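Local coordinates for precorrin-6y methylase (Rhodobacter capsulatus, PDB 3NJR), which probably transfers methyl groups from S-adenosylmethionine to a precorrin, and decarboxylates it, during cobalamin biosynthesis, this chain being the C-terminal domain, at residues A80-Q94 with M106-L120. Numbering follows the deposited sequence.
Sequences AITIEPRADRIENIQ and MRAVQGTAPAALADL. With SAH (S-adenosyl-L-homocysteine), chain C.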
loop_
_atom_site.group_PDB
_atom_site.type_symbol
_atom_site.label_atom_id
_atom_site.label_comp_id
_atom_site.label_asym_id
_atom_site.label_seq_id
_atom_site.Cartn_x
_atom_site.Cartn_y
_atom_site.Cartn_z
ATOM N N ALA A 80 0.975 -30.534 16.131
ATOM C CA ALA A 80 1.355 -29.233 16.685
ATOM C C ALA A 80 1.291 -29.176 18.195
ATOM O O ALA A 80 0.423 -29.817 18.808
ATOM C CB ALA A 80 0.495 -28.145 16.112
ATOM N N ILE A 81 2.203 -28.404 18.789
ATOM C CA ILE A 81 2.091 -27.976 20.187
ATOM C C ILE A 81 1.850 -26.465 20.182
ATOM O O ILE A 81 2.602 -25.717 19.558
ATOM C CB ILE A 81 3.372 -28.298 21.000
ATOM C CG1 ILE A 81 3.572 -29.806 21.107
ATOM C CG2 ILE A 81 3.300 -27.681 22.389
ATOM C CD1 ILE A 81 4.978 -30.210 21.374
ATOM N N THR A 82 0.816 -26.023 20.887
ATOM C CA THR A 82 0.341 -24.637 20.830
ATOM C C THR A 82 0.516 -23.970 22.181
ATOM O O THR A 82 -0.096 -24.387 23.140
ATOM C CB THR A 82 -1.153 -24.604 20.416
ATOM O OG1 THR A 82 -1.315 -25.364 19.210
ATOM C CG2 THR A 82 -1.651 -23.177 20.191
ATOM N N ILE A 83 1.330 -22.924 22.229
ATOM C CA ILE A 83 1.745 -22.273 23.474
ATOM C C ILE A 83 1.027 -20.945 23.678
ATOM O O ILE A 83 1.241 -20.014 22.908
ATOM C CB ILE A 83 3.258 -21.937 23.412
ATOM C CG1 ILE A 83 4.035 -22.930 22.517
ATOM C CG2 ILE A 83 3.864 -21.714 24.819
ATOM C CD1 ILE A 83 4.203 -24.311 23.079
ATOM N N GLU A 84 0.194 -20.848 24.714
ATOM C CA GLU A 84 -0.552 -19.613 25.033
ATOM C C GLU A 84 -0.640 -19.386 26.572
ATOM O O GLU A 84 -0.985 -20.326 27.317
ATOM C CB GLU A 84 -1.945 -19.683 24.387
ATOM C CG GLU A 84 -2.992 -18.653 24.838
ATOM C CD GLU A 84 -2.578 -17.196 24.589
ATOM O OE1 GLU A 84 -2.342 -16.806 23.420
ATOM O OE2 GLU A 84 -2.499 -16.436 25.579
ATOM N N PRO A 85 -0.310 -18.163 27.063
ATOM C CA PRO A 85 -0.390 -17.974 28.524
ATOM C C PRO A 85 -1.813 -17.872 29.061
ATOM O O PRO A 85 -2.103 -18.431 30.124
ATOM C CB PRO A 85 0.397 -16.674 28.778
ATOM C CG PRO A 85 0.376 -15.963 27.477
ATOM C CD PRO A 85 0.370 -17.033 26.413
ATOM N N ARG A 86 -2.695 -17.206 28.326
ATOM C CA ARG A 86 -4.023 -16.876 28.850
ATOM C C ARG A 86 -4.990 -18.060 28.920
ATOM O O ARG A 86 -5.389 -18.616 27.888
ATOM C CB ARG A 86 -4.640 -15.725 28.058
ATOM C CG ARG A 86 -3.919 -14.414 28.260
ATOM C CD ARG A 86 -4.643 -13.274 27.591
ATOM N NE ARG A 86 -6.083 -13.401 27.760
ATOM C CZ ARG A 86 -6.971 -12.529 27.298
ATOM N NH1 ARG A 86 -6.568 -11.443 26.647
ATOM N NH2 ARG A 86 -8.270 -12.746 27.493
ATOM N N ALA A 87 -5.365 -18.431 30.143
ATOM C CA ALA A 87 -6.290 -19.541 30.372
ATOM C C ALA A 87 -7.590 -19.450 29.562
ATOM O O ALA A 87 -8.124 -20.479 29.127
ATOM C CB ALA A 87 -6.601 -19.664 31.844
ATOM N N ASP A 88 -8.105 -18.236 29.366
ATOM C CA ASP A 88 -9.373 -18.074 28.659
ATOM C C ASP A 88 -9.196 -18.338 27.168
ATOM O O ASP A 88 -10.088 -18.870 26.518
ATOM C CB ASP A 88 -10.047 -16.714 28.943
ATOM C CG ASP A 88 -9.393 -15.548 28.201
ATOM O OD1 ASP A 88 -10.005 -15.028 27.242
ATOM O OD2 ASP A 88 -8.266 -15.146 28.569
ATOM N N ARG A 89 -8.029 -18.004 26.638
ATOM C CA ARG A 89 -7.735 -18.268 25.229
ATOM C C ARG A 89 -7.400 -19.736 24.997
ATOM O O ARG A 89 -7.781 -20.315 23.970
ATOM C CB ARG A 89 -6.615 -17.365 24.724
ATOM C CG ARG A 89 -6.972 -15.903 24.787
ATOM C CD ARG A 89 -6.018 -15.129 23.948
ATOM N NE ARG A 89 -6.613 -13.950 23.335
ATOM C CZ ARG A 89 -6.114 -12.719 23.433
ATOM N NH1 ARG A 89 -5.000 -12.496 24.126
ATOM N NH2 ARG A 89 -6.721 -11.704 22.827
ATOM N N ILE A 90 -6.695 -20.327 25.959
ATOM C CA ILE A 90 -6.433 -21.773 25.978
ATOM C C ILE A 90 -7.736 -22.576 25.819
ATOM O O ILE A 90 -7.796 -23.542 25.072
ATOM C CB ILE A 90 -5.658 -22.175 27.271
ATOM C CG1 ILE A 90 -4.149 -21.952 27.079
ATOM C CG2 ILE A 90 -6.011 -23.612 27.742
ATOM C CD1 ILE A 90 -3.389 -23.142 26.507
ATOM N N GLU A 91 -8.779 -22.132 26.502
ATOM C CA GLU A 91 -10.078 -22.746 26.425
ATOM C C GLU A 91 -10.635 -22.787 24.997
ATOM O O GLU A 91 -11.222 -23.806 24.586
ATOM C CB GLU A 91 -11.021 -21.992 27.336
ATOM C CG GLU A 91 -12.171 -22.814 27.812
ATOM C CD GLU A 91 -13.435 -21.973 27.966
ATOM O OE1 GLU A 91 -13.315 -20.725 28.145
ATOM O OE2 GLU A 91 -14.545 -22.565 27.901
ATOM N N ASN A 92 -10.454 -21.687 24.254
ATOM C CA ASN A 92 -10.796 -21.633 22.826
ATOM C C ASN A 92 -9.956 -22.596 21.969
ATOM O O ASN A 92 -10.498 -23.255 21.078
ATOM C CB ASN A 92 -10.678 -20.207 22.280
ATOM C CG ASN A 92 -11.823 -19.290 22.733
ATOM O OD1 ASN A 92 -11.637 -18.079 22.822
ATOM N ND2 ASN A 92 -13.004 -19.856 23.005
ATOM N N ILE A 93 -8.646 -22.672 22.244
ATOM C CA ILE A 93 -7.755 -23.665 21.623
ATOM C C ILE A 93 -8.307 -25.051 21.896
ATOM O O ILE A 93 -8.334 -25.910 21.018
ATOM C CB ILE A 93 -6.301 -23.624 22.189
ATOM C CG1 ILE A 93 -5.700 -22.223 22.082
ATOM C CG2 ILE A 93 -5.426 -24.682 21.522
ATOM C CD1 ILE A 93 -4.431 -22.052 22.854
ATOM N N GLN A 94 -8.767 -25.267 23.119
ATOM C CA GLN A 94 -9.246 -26.577 23.497
ATOM C C GLN A 94 -10.494 -26.951 22.707
ATOM O O GLN A 94 -10.633 -28.100 22.275
ATOM C CB GLN A 94 -9.511 -26.645 24.994
ATOM C CG GLN A 94 -9.126 -27.989 25.556
ATOM C CD GLN A 94 -7.613 -28.162 25.592
ATOM O OE1 GLN A 94 -7.041 -28.980 24.840
ATOM N NE2 GLN A 94 -6.946 -27.369 26.461
ATOM N N MET A 106 -2.813 -32.674 18.221
ATOM C CA MET A 106 -2.628 -31.302 18.669
ATOM C C MET A 106 -2.730 -31.137 20.185
ATOM O O MET A 106 -3.714 -31.563 20.788
ATOM C CB MET A 106 -3.624 -30.408 17.939
ATOM C CG MET A 106 -3.706 -28.970 18.411
ATOM S SD MET A 106 -4.378 -27.906 17.106
ATOM C CE MET A 106 -4.857 -26.434 18.025
ATOM N N ARG A 107 -1.706 -30.519 20.781
ATOM C CA ARG A 107 -1.628 -30.253 22.228
ATOM C C ARG A 107 -1.684 -28.765 22.587
ATOM O O ARG A 107 -1.056 -27.940 21.938
ATOM C CB ARG A 107 -0.284 -30.751 22.770
ATOM C CG ARG A 107 -0.266 -32.071 23.461
ATOM C CD ARG A 107 1.186 -32.459 23.773
ATOM N NE ARG A 107 1.766 -31.681 24.880
ATOM C CZ ARG A 107 3.056 -31.698 25.222
ATOM N NH1 ARG A 107 3.925 -32.437 24.541
ATOM N NH2 ARG A 107 3.480 -30.964 26.252
ATOM N N ALA A 108 -2.369 -28.416 23.661
ATOM C CA ALA A 108 -2.221 -27.058 24.180
ATOM C C ALA A 108 -1.325 -27.056 25.401
ATOM O O ALA A 108 -1.433 -27.934 26.253
ATOM C CB ALA A 108 -3.556 -26.453 24.509
ATOM N N VAL A 109 -0.422 -26.083 25.461
ATOM C CA VAL A 109 0.409 -25.841 26.637
ATOM C C VAL A 109 0.106 -24.424 27.130
ATOM O O VAL A 109 0.333 -23.442 26.415
ATOM C CB VAL A 109 1.937 -26.023 26.336
ATOM C CG1 VAL A 109 2.793 -25.533 27.493
ATOM C CG2 VAL A 109 2.261 -27.474 26.039
ATOM N N GLN A 110 -0.435 -24.315 28.336
ATOM C CA GLN A 110 -0.614 -22.997 28.940
ATOM C C GLN A 110 0.719 -22.505 29.474
ATOM O O GLN A 110 1.304 -23.127 30.364
ATOM C CB GLN A 110 -1.655 -23.021 30.058
ATOM C CG GLN A 110 -1.666 -21.758 30.884
ATOM C CD GLN A 110 -2.919 -21.602 31.699
ATOM O OE1 GLN A 110 -3.216 -20.509 32.169
ATOM N NE2 GLN A 110 -3.675 -22.688 31.866
ATOM N N GLY A 111 1.197 -21.394 28.923
ATOM C CA GLY A 111 2.475 -20.838 29.356
ATOM C C GLY A 111 3.069 -19.776 28.455
ATOM O O GLY A 111 2.415 -19.260 27.543
ATOM N N THR A 112 4.329 -19.464 28.721
ATOM C CA THR A 112 5.045 -18.395 28.048
ATOM C C THR A 112 6.307 -18.974 27.425
ATOM O O THR A 112 7.020 -19.757 28.056
ATOM C CB THR A 112 5.424 -17.302 29.073
ATOM O OG1 THR A 112 4.228 -16.691 29.555
ATOM C CG2 THR A 112 6.294 -16.223 28.460
ATOM N N ALA A 113 6.567 -18.608 26.176
ATOM C CA ALA A 113 7.867 -18.882 25.571
ATOM C C ALA A 113 8.826 -17.798 26.058
ATOM O O ALA A 113 8.469 -16.611 26.053
ATOM C CB ALA A 113 7.780 -18.895 24.043
ATOM N N PRO A 114 10.062 -18.189 26.422
ATOM C CA PRO A 114 10.659 -19.491 26.126
ATOM C C PRO A 114 10.512 -20.603 27.162
ATOM O O PRO A 114 10.749 -21.757 26.811
ATOM C CB PRO A 114 12.147 -19.148 25.935
ATOM C CG PRO A 114 12.238 -17.623 26.039
ATOM C CD PRO A 114 11.088 -17.256 26.903
ATOM N N ALA A 115 10.155 -20.290 28.410
ATOM C CA ALA A 115 10.044 -21.337 29.453
ATOM C C ALA A 115 9.212 -22.567 29.018
ATOM O O ALA A 115 9.669 -23.700 29.169
ATOM C CB ALA A 115 9.546 -20.763 30.808
ATOM N N ALA A 116 8.042 -22.349 28.421
ATOM C CA ALA A 116 7.154 -23.466 28.045
ATOM C C ALA A 116 7.689 -24.385 26.951
ATOM O O ALA A 116 7.199 -25.504 26.782
ATOM C CB ALA A 116 5.776 -22.957 27.675
ATOM N N LEU A 117 8.704 -23.911 26.231
ATOM C CA LEU A 117 9.329 -24.636 25.134
ATOM C C LEU A 117 10.351 -25.634 25.615
ATOM O O LEU A 117 10.714 -26.539 24.876
ATOM C CB LEU A 117 10.062 -23.652 24.229
ATOM C CG LEU A 117 9.331 -22.930 23.109
ATOM C CD1 LEU A 117 7.878 -22.683 23.464
ATOM C CD2 LEU A 117 10.052 -21.644 22.754
ATOM N N ALA A 118 10.829 -25.448 26.842
ATOM C CA ALA A 118 12.045 -26.133 27.332
ATOM C C ALA A 118 11.980 -27.646 27.377
ATOM O O ALA A 118 12.979 -28.306 27.080
ATOM C CB ALA A 118 12.468 -25.584 28.704
ATOM N N ASP A 119 10.837 -28.207 27.765
ATOM C CA ASP A 119 10.717 -29.677 27.766
ATOM C C ASP A 119 9.986 -30.265 26.546
ATOM O O ASP A 119 9.640 -31.452 26.535
ATOM C CB ASP A 119 10.091 -30.200 29.075
ATOM C CG ASP A 119 8.686 -29.635 29.336
ATOM O OD1 ASP A 119 8.224 -28.750 28.556
ATOM O OD2 ASP A 119 8.052 -30.069 30.343
ATOM N N LEU A 120 9.745 -29.451 25.526
ATOM C CA LEU A 120 9.021 -29.922 24.369
ATOM C C LEU A 120 9.983 -30.596 23.412
ATOM O O LEU A 120 11.166 -30.237 23.372
ATOM C CB LEU A 120 8.298 -28.769 23.690
ATOM C CG LEU A 120 7.312 -28.014 24.576
ATOM C CD1 LEU A 120 6.639 -26.900 23.794
ATOM C CD2 LEU A 120 6.296 -28.958 25.171
HETATM N N SAH C . -2.029 -16.880 15.790
HETATM C CA SAH C . -3.182 -16.469 16.649
HETATM C CB SAH C . -3.272 -14.942 16.694
HETATM C CG SAH C . -3.124 -14.387 18.116
HETATM S SD SAH C . -1.575 -13.551 18.296
HETATM C C SAH C . -4.461 -17.099 16.150
HETATM O O SAH C . -5.434 -17.283 16.881
HETATM O OXT SAH C . -4.585 -17.467 14.988
HETATM C "C5'" SAH C . -1.605 -12.911 19.954
HETATM C "C4'" SAH C . -1.540 -13.987 21.049
HETATM O "O4'" SAH C . -0.196 -14.325 21.444
HETATM C "C3'" SAH C . -2.248 -13.506 22.312
HETATM O "O3'" SAH C . -3.326 -14.387 22.608
HETATM C "C2'" SAH C . -1.217 -13.567 23.425
HETATM O "O2'" SAH C . -1.750 -14.048 24.668
HETATM C "C1'" SAH C . -0.153 -14.505 22.871
HETATM N N9 SAH C . 1.171 -14.254 23.518
HETATM C C8 SAH C . 1.658 -13.050 23.892
HETATM N N7 SAH C . 2.875 -13.166 24.473
HETATM C C5 SAH C . 3.193 -14.473 24.486
HETATM C C6 SAH C . 4.343 -15.292 24.946
HETATM N N6 SAH C . 5.400 -14.683 25.522
HETATM N N1 SAH C . 4.303 -16.642 24.777
HETATM C C2 SAH C . 3.241 -17.241 24.202
HETATM N N3 SAH C . 2.166 -16.553 23.760
HETATM C C4 SAH C . 2.072 -15.193 23.862
#
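T82 and V109 hold the middle of a parallel strand pair, 80-84 beside 106-110, whose short axes differ in direction by 23°. The bonds zigzag: R107 N gives to A80 O, T82 N to R107 O, V109 N to T82 O at 2.9 Å, and E84 N to V109 O. A fifth, from G111 N to E84 O (2.9 Å), meets the oxygen from above the carbonyl plane, where the chain leaves the strand.

Apolar side chains pack on both faces of the pair. On the face of I81, I83 and V109, the turn after the second strand folds back, and L120 meets I83 tip to tip (CD1 to CD1, 3.6 Å). With CG1 anti to the carbonyl carbon (chi1 -65°), I81 sets CG2 anti to the backbone N, where it touches both V109 CG2 and L120 CD1, while I83 CG2 touches A116 CB at 3.7 Å. On the other face, helix 87-94 runs nearly antiparallel to strand 106-110 and covers A108, whose CB is met at 3.9 Å by both I90 CD1 and I93 CG2; the extended M106 crosses I93 at about a right angle, its CE against I93 CG2.

Polar contacts gather at the strand ends around S-adenosyl-L-homocysteine. E84 takes the ribose O3' on OE1 and O2' on OE2, each at 2.7 Å; OE2 also accepts R86 N through its anti lone pair, and OE1 accepts G65 N, which fixes the carboxylate. A113 N bonds weakly to adenine N1. This beta-alpha-beta unit, with an acidic residue ending its first strand and gripping the ribose, is characteristic of the Rossmann-like fold of class I methyltransferases.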